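Enoyl-CoA hydratase/isomerase family protein (Mycobacterium tuberculosis, PDB 4FN7) probably acts as an enoyl-CoA hydratase or isomerase of the crotonase superfamily, adding water to, or shifting, the double bond of unsaturated acyl-CoA thioesters in lipid metabolism. Local coordinates at residues D3-T8 and I16-G21; N24-A29 and V57-F62; A48-G53 and R187-A192; V96-T101 and F110-G115. All blocks are in the same frame, centred on the assembly; numbering follows the deposited sequence.

Interaction 1: residues D3-T8 and I16-G21; sequences DPVSYT and ISMDDG
Ile-16 CG1 lies at the edge of the Tyr-7 ring, near its plane, 4.0 Å from CD1 of the tyrosine. CG of Tyr-7 lies anti to the backbone N (chi1 172°), which lays the ring alongside the strand, and its hydroxyl is hydrogen-bonded to Asp-44. The other branch of Ile-16 turns to Val-5: CG2 of Ile-16 and CG1 of Val-5 stand 3.6 Å apart, their side chains running at a slant to one another. Val-5, Tyr-7, Ile-16 and Met-18 thus share one face of an antiparallel beta hairpin. Ser-6 and Ser-17 sit on the reverse face as a hydrogen-bonded pair. Their backbones exchange two bonds, Ser-6 N to Ser-17 O at 2.9 Å and Ser-17 N to Ser-6 O at 3.0 Å, while Ser-6 OG rests 3.4 Å from Ser-17 CB. The pairing carries on to Asp-19, whose N reaches Pro-4 O at 2.8 Å. Beyond it the chain leaves the strand through an Asx turn, in which Asp-19 OD1 takes the N-H of Gly-21 from above the carboxylate plane; Pro-4 CB packs on Asp-20 CB. Helix 28-44 lies against the apolar face, with Met-30, Ala-33 and Ala-37 touching Val-5, and strand 48-52 pairs with the far side of strand 13-18.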
loop_
_atom_site.group_PDB
_atom_site.type_symbol
_atom_site.label_atom_id
_atom_site.label_comp_id
_atom_site.label_asym_id
_atom_site.label_seq_id
_atom_site.Cartn_x
_atom_site.Cartn_y
_atom_site.Cartn_z
ATOM N N ASP A 3 -14.164 36.297 -7.605
ATOM C CA ASP A 3 -13.446 35.960 -6.384
ATOM C C ASP A 3 -13.606 34.475 -6.134
ATOM O O ASP A 3 -14.479 34.055 -5.379
ATOM C CB ASP A 3 -13.986 36.765 -5.204
ATOM C CG ASP A 3 -13.729 38.249 -5.354
ATOM O OD1 ASP A 3 -12.581 38.680 -5.121
ATOM O OD2 ASP A 3 -14.669 38.984 -5.714
ATOM N N PRO A 4 -12.763 33.674 -6.789
ATOM C CA PRO A 4 -12.958 32.224 -6.822
ATOM C C PRO A 4 -12.635 31.501 -5.520
ATOM O O PRO A 4 -12.982 30.335 -5.402
ATOM C CB PRO A 4 -12.014 31.774 -7.943
ATOM C CG PRO A 4 -10.946 32.819 -7.970
ATOM C CD PRO A 4 -11.653 34.107 -7.656
ATOM N N VAL A 5 -11.991 32.173 -4.569
ATOM C CA VAL A 5 -11.705 31.560 -3.279
ATOM C C VAL A 5 -12.112 32.477 -2.139
ATOM O O VAL A 5 -11.814 33.670 -2.153
ATOM C CB VAL A 5 -10.210 31.235 -3.131
ATOM C CG1 VAL A 5 -9.919 30.696 -1.735
ATOM C CG2 VAL A 5 -9.779 30.237 -4.184
ATOM N N SER A 6 -12.800 31.924 -1.149
ATOM C CA SER A 6 -13.095 32.683 0.059
ATOM C C SER A 6 -12.257 32.159 1.215
ATOM O O SER A 6 -11.945 30.966 1.283
ATOM C CB SER A 6 -14.578 32.609 0.407
ATOM O OG SER A 6 -14.943 31.297 0.782
ATOM N N TYR A 7 -11.892 33.068 2.112
ATOM C CA TYR A 7 -11.128 32.742 3.308
ATOM C C TYR A 7 -11.888 33.234 4.527
ATOM O O TYR A 7 -12.241 34.408 4.604
ATOM C CB TYR A 7 -9.752 33.403 3.266
ATOM C CG TYR A 7 -8.993 33.246 4.560
ATOM C CD1 TYR A 7 -8.251 32.105 4.806
ATOM C CD2 TYR A 7 -9.020 34.235 5.537
ATOM C CE1 TYR A 7 -7.562 31.945 5.988
ATOM C CE2 TYR A 7 -8.330 34.081 6.725
ATOM C CZ TYR A 7 -7.598 32.931 6.940
ATOM O OH TYR A 7 -6.903 32.748 8.109
ATOM N N THR A 8 -12.118 32.338 5.480
ATOM C CA THR A 8 -12.846 32.670 6.695
ATOM C C THR A 8 -12.175 32.008 7.883
ATOM O O THR A 8 -12.034 30.790 7.926
ATOM C CB THR A 8 -14.298 32.177 6.617
ATOM O OG1 THR A 8 -14.877 32.585 5.372
ATOM C CG2 THR A 8 -15.116 32.739 7.769
ATOM N N ILE A 16 -11.232 27.577 3.710
ATOM C CA ILE A 16 -10.898 28.088 2.394
ATOM C C ILE A 16 -11.813 27.377 1.405
ATOM O O ILE A 16 -11.783 26.153 1.290
ATOM C CB ILE A 16 -9.415 27.794 2.076
ATOM C CG1 ILE A 16 -8.500 28.536 3.066
ATOM C CG2 ILE A 16 -9.076 28.127 0.628
ATOM C CD1 ILE A 16 -7.012 28.233 2.877
ATOM N N SER A 17 -12.659 28.136 0.721
ATOM C CA SER A 17 -13.666 27.541 -0.148
ATOM C C SER A 17 -13.491 27.975 -1.588
ATOM O O SER A 17 -13.439 29.174 -1.887
ATOM C CB SER A 17 -15.070 27.914 0.330
ATOM O OG SER A 17 -15.391 27.222 1.518
ATOM N N MET A 18 -13.409 26.986 -2.476
ATOM C CA MET A 18 -13.327 27.234 -3.906
ATOM C C MET A 18 -14.721 27.305 -4.505
ATOM O O MET A 18 -15.524 26.379 -4.348
ATOM C CB MET A 18 -12.557 26.104 -4.594
ATOM C CG MET A 18 -11.091 26.000 -4.207
ATOM S SD MET A 18 -10.262 24.656 -5.085
ATOM C CE MET A 18 -11.015 23.231 -4.299
ATOM N N ASP A 19 -15.014 28.405 -5.189
ATOM C CA ASP A 19 -16.220 28.479 -5.999
ATOM C C ASP A 19 -16.051 29.514 -7.090
ATOM O O ASP A 19 -16.280 30.698 -6.864
ATOM C CB ASP A 19 -17.445 28.821 -5.149
ATOM C CG ASP A 19 -18.717 28.864 -5.965
ATOM O OD1 ASP A 19 -18.673 28.479 -7.154
ATOM O OD2 ASP A 19 -19.762 29.271 -5.430
ATOM N N ASP A 20 -15.638 29.076 -8.274
ATOM C CA ASP A 20 -15.503 30.005 -9.386
ATOM C C ASP A 20 -16.780 30.066 -10.215
ATOM O O ASP A 20 -16.791 30.643 -11.296
ATOM C CB ASP A 20 -14.288 29.665 -10.261
ATOM C CG ASP A 20 -14.485 28.410 -11.089
ATOM O OD1 ASP A 20 -15.442 27.651 -10.831
ATOM O OD2 ASP A 20 -13.654 28.180 -11.994
ATOM N N GLY A 21 -17.851 29.475 -9.692
ATOM C CA GLY A 21 -19.133 29.460 -10.370
ATOM C C GLY A 21 -19.220 28.429 -11.479
ATOM O O GLY A 21 -20.246 28.317 -12.152
#

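Interaction 2: residues N24-A29 and V57-F62; sequences NALGPA and VFSGGF
Ser-59 OG donates to the backbone O of Asn-24 at 2.7 Å, coming from well above the carbonyl plane. The same hydroxyl oxygen accepts the N-H of Gly-61 at 3.1 Å, closing an ST turn, so one side chain both bends its own loop and holds the other segment. Its torsion, with OG anti to the backbone N (chi1 168°), points the oxygen across the gap, where Leu-26 CD1 also lies against it at 3.6 Å. On one flank Asn-24 ND2 gives a nearly straight bond to Phe-58 O (3.0 Å, 163°); the acceptor lies in the plane of the amide, although the donor stands above that of the carbonyl. Further along, Leu-26 N binds Gly-61 O at 2.7 Å. Leu-26 O accepts a hydrogen bond from the Gln-31 side chain and also meets the edge of the Phe-62 ring, 3.6 Å from CD2. In the second shell, Asp-20 N binds Asn-24 OD1 and Met-18 O takes a further bond from ND2, fixing the rotation of the amide. The Ser-Gly-Gly-Phe loop after strand 48-52 resembles the crotonase signature loop, which in relatives contributes to the oxyanion hole. The carbonyl oxygens of Asn-24, Phe-58 and Gly-61 each take a donor from the opposite segment, and these three directional bonds fix the two loops relative to each other.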
loop_
_atom_site.group_PDB
_atom_site.type_symbol
_atom_site.label_atom_id
_atom_site.label_comp_id
_atom_site.label_asym_id
_atom_site.label_seq_id
_atom_site.Cartn_x
_atom_site.Cartn_y
_atom_site.Cartn_z
ATOM N N ASN A 24 -14.397 24.921 -10.636
ATOM C CA ASN A 24 -13.228 25.163 -9.796
ATOM C C ASN A 24 -11.916 24.746 -10.455
ATOM O O ASN A 24 -11.023 24.200 -9.809
ATOM C CB ASN A 24 -13.394 24.492 -8.421
ATOM C CG ASN A 24 -14.443 25.178 -7.558
ATOM O OD1 ASN A 24 -14.791 26.339 -7.786
ATOM N ND2 ASN A 24 -14.946 24.461 -6.556
ATOM N N ALA A 25 -11.798 25.012 -11.751
ATOM C CA ALA A 25 -10.574 24.681 -12.472
ATOM C C ALA A 25 -9.378 25.350 -11.806
ATOM O O ALA A 25 -9.436 26.525 -11.436
ATOM C CB ALA A 25 -10.679 25.102 -13.933
ATOM N N LEU A 26 -8.299 24.590 -11.651
ATOM C CA LEU A 26 -7.077 25.094 -11.037
ATOM C C LEU A 26 -6.182 25.772 -12.078
ATOM O O LEU A 26 -5.053 25.350 -12.334
ATOM C CB LEU A 26 -6.358 23.967 -10.291
ATOM C CG LEU A 26 -7.190 23.460 -9.105
ATOM C CD1 LEU A 26 -6.884 22.020 -8.749
ATOM C CD2 LEU A 26 -7.014 24.365 -7.899
ATOM N N GLY A 27 -6.719 26.821 -12.694
ATOM C CA GLY A 27 -5.945 27.657 -13.593
ATOM C C GLY A 27 -5.149 28.678 -12.803
ATOM O O GLY A 27 -5.154 28.657 -11.570
ATOM N N PRO A 28 -4.461 29.585 -13.504
ATOM C CA PRO A 28 -3.612 30.576 -12.834
ATOM C C PRO A 28 -4.358 31.426 -11.812
ATOM O O PRO A 28 -3.834 31.648 -10.719
ATOM C CB PRO A 28 -3.116 31.451 -13.988
ATOM C CG PRO A 28 -3.197 30.577 -15.187
ATOM C CD PRO A 28 -4.352 29.649 -14.973
ATOM N N ALA A 29 -5.555 31.894 -12.151
ATOM C CA ALA A 29 -6.319 32.737 -11.236
ATOM C C ALA A 29 -6.700 31.992 -9.955
ATOM O O ALA A 29 -6.565 32.525 -8.845
ATOM C CB ALA A 29 -7.559 33.280 -11.926
ATOM N N VAL A 57 -18.775 20.615 -7.392
ATOM C CA VAL A 57 -17.516 19.887 -7.478
ATOM C C VAL A 57 -16.581 20.232 -6.331
ATOM O O VAL A 57 -16.737 21.267 -5.674
ATOM C CB VAL A 57 -16.742 20.227 -8.779
ATOM C CG1 VAL A 57 -17.548 19.858 -10.007
ATOM C CG2 VAL A 57 -16.356 21.703 -8.817
ATOM N N PHE A 58 -15.589 19.375 -6.108
ATOM C CA PHE A 58 -14.408 19.809 -5.378
ATOM C C PHE A 58 -13.587 20.621 -6.379
ATOM O O PHE A 58 -13.456 21.839 -6.254
ATOM C CB PHE A 58 -13.623 18.625 -4.826
ATOM C CG PHE A 58 -12.416 19.027 -4.020
ATOM C CD1 PHE A 58 -12.566 19.640 -2.783
ATOM C CD2 PHE A 58 -11.136 18.798 -4.495
ATOM C CE1 PHE A 58 -11.465 20.022 -2.040
ATOM C CE2 PHE A 58 -10.024 19.173 -3.755
ATOM C CZ PHE A 58 -10.190 19.785 -2.520
ATOM N N SER A 59 -13.067 19.945 -7.400
ATOM C CA SER A 59 -12.477 20.619 -8.553
ATOM C C SER A 59 -12.403 19.671 -9.736
ATOM O O SER A 59 -12.038 18.500 -9.585
ATOM C CB SER A 59 -11.081 21.149 -8.246
ATOM O OG SER A 59 -10.426 21.542 -9.448
ATOM N N GLY A 60 -12.740 20.186 -10.916
ATOM C CA GLY A 60 -12.659 19.412 -12.139
ATOM C C GLY A 60 -11.266 19.267 -12.722
ATOM O O GLY A 60 -11.107 18.608 -13.744
ATOM N N GLY A 61 -10.258 19.874 -12.097
ATOM C CA GLY A 61 -8.885 19.705 -12.548
ATOM C C GLY A 61 -8.232 20.997 -12.993
ATOM O O GLY A 61 -8.662 22.067 -12.589
ATOM N N PHE A 62 -7.188 20.904 -13.810
ATOM C CA PHE A 62 -6.583 22.093 -14.400
ATOM C C PHE A 62 -7.557 22.787 -15.347
ATOM O O PHE A 62 -8.583 22.226 -15.723
ATOM C CB PHE A 62 -5.320 21.731 -15.180
ATOM C CG PHE A 62 -4.147 21.346 -14.321
ATOM C CD1 PHE A 62 -3.569 20.084 -14.432
ATOM C CD2 PHE A 62 -3.597 22.248 -13.427
ATOM C CE1 PHE A 62 -2.477 19.729 -13.659
ATOM C CE2 PHE A 62 -2.501 21.899 -12.652
ATOM C CZ PHE A 62 -1.943 20.641 -12.767
#

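Interaction 3: residues A48-G53 and R187-A192; sequences ALVITG and RAEEAA
Val-50 sets both of its methyl groups against helix 184-195. CG1, anti to the backbone N (chi1 173°), reaches Ala-188 CB at 4.1 Å, while CG2 points to the next turn of the helix and meets Ala-192 CB at 3.5 Å. The two branches thus straddle alanines one helical turn apart. CG2 is also flanked by the aliphatic part of Glu-189, whose CG lies 4.1 Å away. CG of this glutamate is anti to its carbonyl carbon (chi1 -70°) and, in the conformer described, the chain runs extended from there and the carboxylate reaches Lys-10. Ala-48 CB rests 3.5 Å from Ala-192 O and 4.0 Å from Ala-192 CB. Strand 48-52 and the helical residues 187-192 run nearly antiparallel, at 165°, with their axes 8.3 Å apart at closest approach, a spacing that the small alanine side chains allow. Ala-188 also touches Val-97 and Ala-99 of the adjacent strand 96-100, so the helix spans neighbouring strands of the central sheet. No hydrogen bond crosses the interface: strand and helix are joined by methyl and methylene packing.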
loop_
_atom_site.group_PDB
_atom_site.type_symbol
_atom_site.label_atom_id
_atom_site.label_comp_id
_atom_site.label_asym_id
_atom_site.label_seq_id
_atom_site.Cartn_x
_atom_site.Cartn_y
_atom_site.Cartn_z
ATOM N N ALA A 48 -5.741 24.712 12.160
ATOM C CA ALA A 48 -5.929 23.759 11.072
ATOM C C ALA A 48 -6.622 24.440 9.899
ATOM O O ALA A 48 -7.237 25.496 10.061
ATOM C CB ALA A 48 -6.731 22.552 11.543
ATOM N N LEU A 49 -6.489 23.842 8.715
ATOM C CA LEU A 49 -7.143 24.342 7.509
ATOM C C LEU A 49 -8.227 23.378 7.088
ATOM O O LEU A 49 -8.048 22.162 7.183
ATOM C CB LEU A 49 -6.180 24.409 6.322
ATOM C CG LEU A 49 -4.850 25.137 6.309
ATOM C CD1 LEU A 49 -4.340 25.176 4.879
ATOM C CD2 LEU A 49 -5.028 26.530 6.847
ATOM N N VAL A 50 -9.322 23.932 6.594
ATOM C CA VAL A 50 -10.312 23.181 5.847
ATOM C C VAL A 50 -10.381 23.790 4.460
ATOM O O VAL A 50 -10.518 25.002 4.313
ATOM C CB VAL A 50 -11.694 23.274 6.498
ATOM C CG1 VAL A 50 -12.748 22.625 5.602
ATOM C CG2 VAL A 50 -11.675 22.637 7.870
ATOM N N ILE A 51 -10.263 22.948 3.441
ATOM C CA ILE A 51 -10.412 23.386 2.059
ATOM C C ILE A 51 -11.620 22.686 1.451
ATOM O O ILE A 51 -11.723 21.456 1.503
ATOM C CB ILE A 51 -9.139 23.102 1.229
ATOM C CG1 ILE A 51 -7.977 23.950 1.764
ATOM C CG2 ILE A 51 -9.384 23.400 -0.245
ATOM C CD1 ILE A 51 -6.621 23.543 1.228
ATOM N N THR A 52 -12.531 23.465 0.875
ATOM C CA THR A 52 -13.755 22.916 0.299
ATOM C C THR A 52 -13.884 23.289 -1.168
ATOM O O THR A 52 -13.200 24.194 -1.648
ATOM C CB THR A 52 -15.027 23.454 1.008
ATOM O OG1 THR A 52 -15.466 24.673 0.384
ATOM C CG2 THR A 52 -14.776 23.703 2.502
ATOM N N GLY A 53 -14.767 22.582 -1.871
ATOM C CA GLY A 53 -15.207 23.001 -3.189
ATOM C C GLY A 53 -16.528 23.746 -3.099
ATOM O O GLY A 53 -16.836 24.382 -2.077
ATOM N N ARG A 187 -18.572 18.206 8.964
ATOM C CA ARG A 187 -17.750 17.119 9.473
ATOM C C ARG A 187 -16.263 17.423 9.262
ATOM O O ARG A 187 -15.442 17.173 10.144
ATOM C CB ARG A 187 -18.143 15.792 8.827
ATOM C CG ARG A 187 -17.251 14.641 9.204
ATOM C CD ARG A 187 -17.211 14.385 10.707
ATOM N NE ARG A 187 -16.124 13.457 10.980
ATOM C CZ ARG A 187 -15.303 13.522 12.019
ATOM N NH1 ARG A 187 -15.454 14.464 12.942
ATOM N NH2 ARG A 187 -14.332 12.628 12.136
ATOM N N ALA A 188 -15.917 17.969 8.100
ATOM C CA ALA A 188 -14.542 18.394 7.850
ATOM C C ALA A 188 -14.084 19.418 8.893
ATOM O O ALA A 188 -12.965 19.334 9.399
ATOM C CB ALA A 188 -14.393 18.961 6.435
ATOM N N GLU A 189 -14.950 20.377 9.215
ATOM C CA GLU A 189 -14.614 21.393 10.203
ATOM C C GLU A 189 -14.467 20.795 11.599
ATOM O O GLU A 189 -13.565 21.172 12.346
ATOM C CB GLU A 189 -15.649 22.520 10.179
ATOM C CG GLU A 189 -15.557 23.359 8.915
ATOM C CD GLU A 189 -16.767 24.236 8.684
ATOM O OE1 GLU A 189 -17.792 24.029 9.367
ATOM O OE2 GLU A 189 -16.690 25.128 7.810
ATOM N N GLU A 190 -15.345 19.856 11.936
ATOM C CA GLU A 190 -15.268 19.156 13.215
ATOM C C GLU A 190 -13.935 18.411 13.328
ATOM O O GLU A 190 -13.251 18.482 14.350
ATOM C CB GLU A 190 -16.439 18.180 13.363
ATOM C CG GLU A 190 -16.514 17.490 14.712
ATOM C CD GLU A 190 -17.714 16.569 14.823
ATOM O OE1 GLU A 190 -17.881 15.694 13.948
ATOM O OE2 GLU A 190 -18.500 16.724 15.782
ATOM N N ALA A 191 -13.566 17.703 12.263
ATOM C CA ALA A 191 -12.322 16.949 12.248
ATOM C C ALA A 191 -11.125 17.892 12.376
ATOM O O ALA A 191 -10.197 17.622 13.139
ATOM C CB ALA A 191 -12.220 16.113 10.975
ATOM N N ALA A 192 -11.153 18.996 11.633
ATOM C CA ALA A 192 -10.091 19.993 11.714
ATOM C C ALA A 192 -9.928 20.523 13.145
ATOM O O ALA A 192 -8.806 20.640 13.641
ATOM C CB ALA A 192 -10.351 21.126 10.743
#

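Interaction 4: residues V96-T101 and F110-G115; sequences VVMACT and FLLSCG
Met-98 projects from a parallel strand of the crotonase-fold core sheet onto the end of helix 107-112 and the turn that follows it, and the packing is mainly apolar. Leu-112 reaches out to the strand with CG anti to the backbone N (chi1 179°), placing CD1 3.6 Å from Met-98 CB and 3.8 Å from Cys-100 CB. Its other methyl, CD2, lies 3.8 Å from Cys-100 SG, so the fork of the leucine sits against two residues that point to the same side of the strand. Phe-58 packs on both Met-98 and Cys-100 as well.

The second kind of contact is between side chain and backbone. Met-98 is bent at its second torsion (chi2 -68°), which folds the thioether over the turn; CG comes 3.5 Å from Leu-112 O. Gly-115 presents its bare CA to the same Met-98 CG, and Val-96 CG1 approaches that CA at 4.1 Å.

No hydrogen bond joins the two segments; within 110-115 Cys-114 N binds Leu-111 O, and a type I turn runs from Leu-112 to Gly-115. Beyond the two segments, Asp-116 accepts from Val-96 N and Arg-148 donates to Gly-115 O, so that strand and turn each have a polar partner nearby. At the tip of the methionine, CE rests 3.3 Å from Leu-111 O.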
loop_
_atom_site.group_PDB
_atom_site.type_symbol
_atom_site.label_atom_id
_atom_site.label_comp_id
_atom_site.label_asym_id
_atom_site.label_seq_id
_atom_site.Cartn_x
_atom_site.Cartn_y
_atom_site.Cartn_z
ATOM N N VAL A 96 -4.483 19.659 7.667
ATOM C CA VAL A 96 -5.250 20.123 6.525
ATOM C C VAL A 96 -6.355 19.110 6.267
ATOM O O VAL A 96 -6.087 17.919 6.046
ATOM C CB VAL A 96 -4.364 20.222 5.263
ATOM C CG1 VAL A 96 -5.201 20.623 4.046
ATOM C CG2 VAL A 96 -3.211 21.198 5.491
ATOM N N VAL A 97 -7.596 19.576 6.304
ATOM C CA VAL A 97 -8.738 18.699 6.073
ATOM C C VAL A 97 -9.465 19.124 4.816
ATOM O O VAL A 97 -9.827 20.285 4.665
ATOM C CB VAL A 97 -9.721 18.709 7.265
ATOM C CG1 VAL A 97 -10.857 17.721 7.029
ATOM C CG2 VAL A 97 -8.989 18.372 8.552
ATOM N N MET A 98 -9.667 18.171 3.908
ATOM C CA MET A 98 -10.358 18.448 2.661
ATOM C C MET A 98 -11.827 18.091 2.779
ATOM O O MET A 98 -12.166 16.974 3.163
ATOM C CB MET A 98 -9.740 17.645 1.515
ATOM C CG MET A 98 -8.279 17.923 1.283
ATOM S SD MET A 98 -8.025 19.584 0.653
ATOM C CE MET A 98 -6.235 19.602 0.489
ATOM N N ALA A 99 -12.685 19.047 2.438
ATOM C CA ALA A 99 -14.116 18.815 2.300
ATOM C C ALA A 99 -14.423 18.631 0.823
ATOM O O ALA A 99 -14.589 19.603 0.084
ATOM C CB ALA A 99 -14.900 19.987 2.860
ATOM N N CYS A 100 -14.467 17.373 0.397
ATOM C CA CYS A 100 -14.729 17.036 -0.989
ATOM C C CYS A 100 -16.229 17.135 -1.248
ATOM O O CYS A 100 -16.977 16.203 -0.963
ATOM C CB CYS A 100 -14.227 15.623 -1.261
ATOM S SG CYS A 100 -14.106 15.200 -2.991
ATOM N N THR A 101 -16.660 18.277 -1.779
ATOM C CA THR A 101 -18.074 18.636 -1.824
ATOM C C THR A 101 -18.721 18.273 -3.157
ATOM O O THR A 101 -19.899 18.550 -3.396
ATOM C CB THR A 101 -18.242 20.141 -1.562
ATOM O OG1 THR A 101 -17.307 20.872 -2.367
ATOM C CG2 THR A 101 -17.975 20.455 -0.094
ATOM N N PHE A 110 -5.636 15.364 -7.287
ATOM C CA PHE A 110 -4.290 15.512 -6.730
ATOM C C PHE A 110 -4.316 16.477 -5.545
ATOM O O PHE A 110 -3.698 16.216 -4.518
ATOM C CB PHE A 110 -3.283 15.977 -7.792
ATOM C CG PHE A 110 -3.327 15.168 -9.064
ATOM C CD1 PHE A 110 -3.702 13.832 -9.047
ATOM C CD2 PHE A 110 -3.018 15.756 -10.277
ATOM C CE1 PHE A 110 -3.768 13.095 -10.230
ATOM C CE2 PHE A 110 -3.085 15.028 -11.463
ATOM C CZ PHE A 110 -3.460 13.696 -11.434
ATOM N N LEU A 111 -5.039 17.582 -5.689
ATOM C CA LEU A 111 -5.213 18.516 -4.580
ATOM C C LEU A 111 -5.874 17.821 -3.386
ATOM O O LEU A 111 -5.427 17.950 -2.235
ATOM C CB LEU A 111 -6.055 19.707 -5.040
ATOM C CG LEU A 111 -6.410 20.741 -3.974
ATOM C CD1 LEU A 111 -5.155 21.341 -3.390
ATOM C CD2 LEU A 111 -7.293 21.831 -4.558
ATOM N N LEU A 112 -6.950 17.095 -3.648
ATOM C CA LEU A 112 -7.660 16.378 -2.596
ATOM C C LEU A 112 -6.688 15.485 -1.815
ATOM O O LEU A 112 -6.752 15.387 -0.586
ATOM C CB LEU A 112 -8.774 15.525 -3.211
ATOM C CG LEU A 112 -9.618 14.676 -2.263
ATOM C CD1 LEU A 112 -10.403 15.555 -1.315
ATOM C CD2 LEU A 112 -10.548 13.768 -3.058
ATOM N N SER A 113 -5.767 14.862 -2.545
ATOM C CA SER A 113 -4.822 13.896 -1.998
ATOM C C SER A 113 -3.721 14.539 -1.158
ATOM O O SER A 113 -2.854 13.841 -0.641
ATOM C CB SER A 113 -4.192 13.081 -3.139
ATOM O OG SER A 113 -5.180 12.393 -3.895
ATOM N N CYS A 114 -3.750 15.862 -1.034
ATOM C CA CYS A 114 -2.800 16.565 -0.172
ATOM C C CYS A 114 -3.313 16.778 1.252
ATOM O O CYS A 114 -2.566 17.239 2.110
ATOM C CB CYS A 114 -2.432 17.917 -0.773
ATOM S SG CYS A 114 -1.617 17.787 -2.362
ATOM N N GLY A 115 -4.582 16.471 1.515
ATOM C CA GLY A 115 -5.123 16.672 2.850
ATOM C C GLY A 115 -4.701 15.584 3.814
ATOM O O GLY A 115 -4.586 14.415 3.446
#

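Overall arrangement
Interactions 1, 3 and 4 all rest on the same mixed sheet, while interaction 2 joins loops that follow strands 13-18 and 48-52 at their C-terminal ends. Strand 48-52 of interaction 3 lies between strand 13-18 of interaction 1 and strand 96-100 of interaction 4. Interaction 1 is the surface contact and is held largely by backbone pairing; interactions 3 and 4 are buried, lack hydrogen bonds between their segments, and set helices against the sheet, the latter nearest the centre of the chain. Interaction 2, also buried, is instead polar. Phe-58 ties it to Ile-51 and Ala-99, and Asn-24 to Met-18. Along the chain, interaction 4 is nested within the loop that interaction 3 closes.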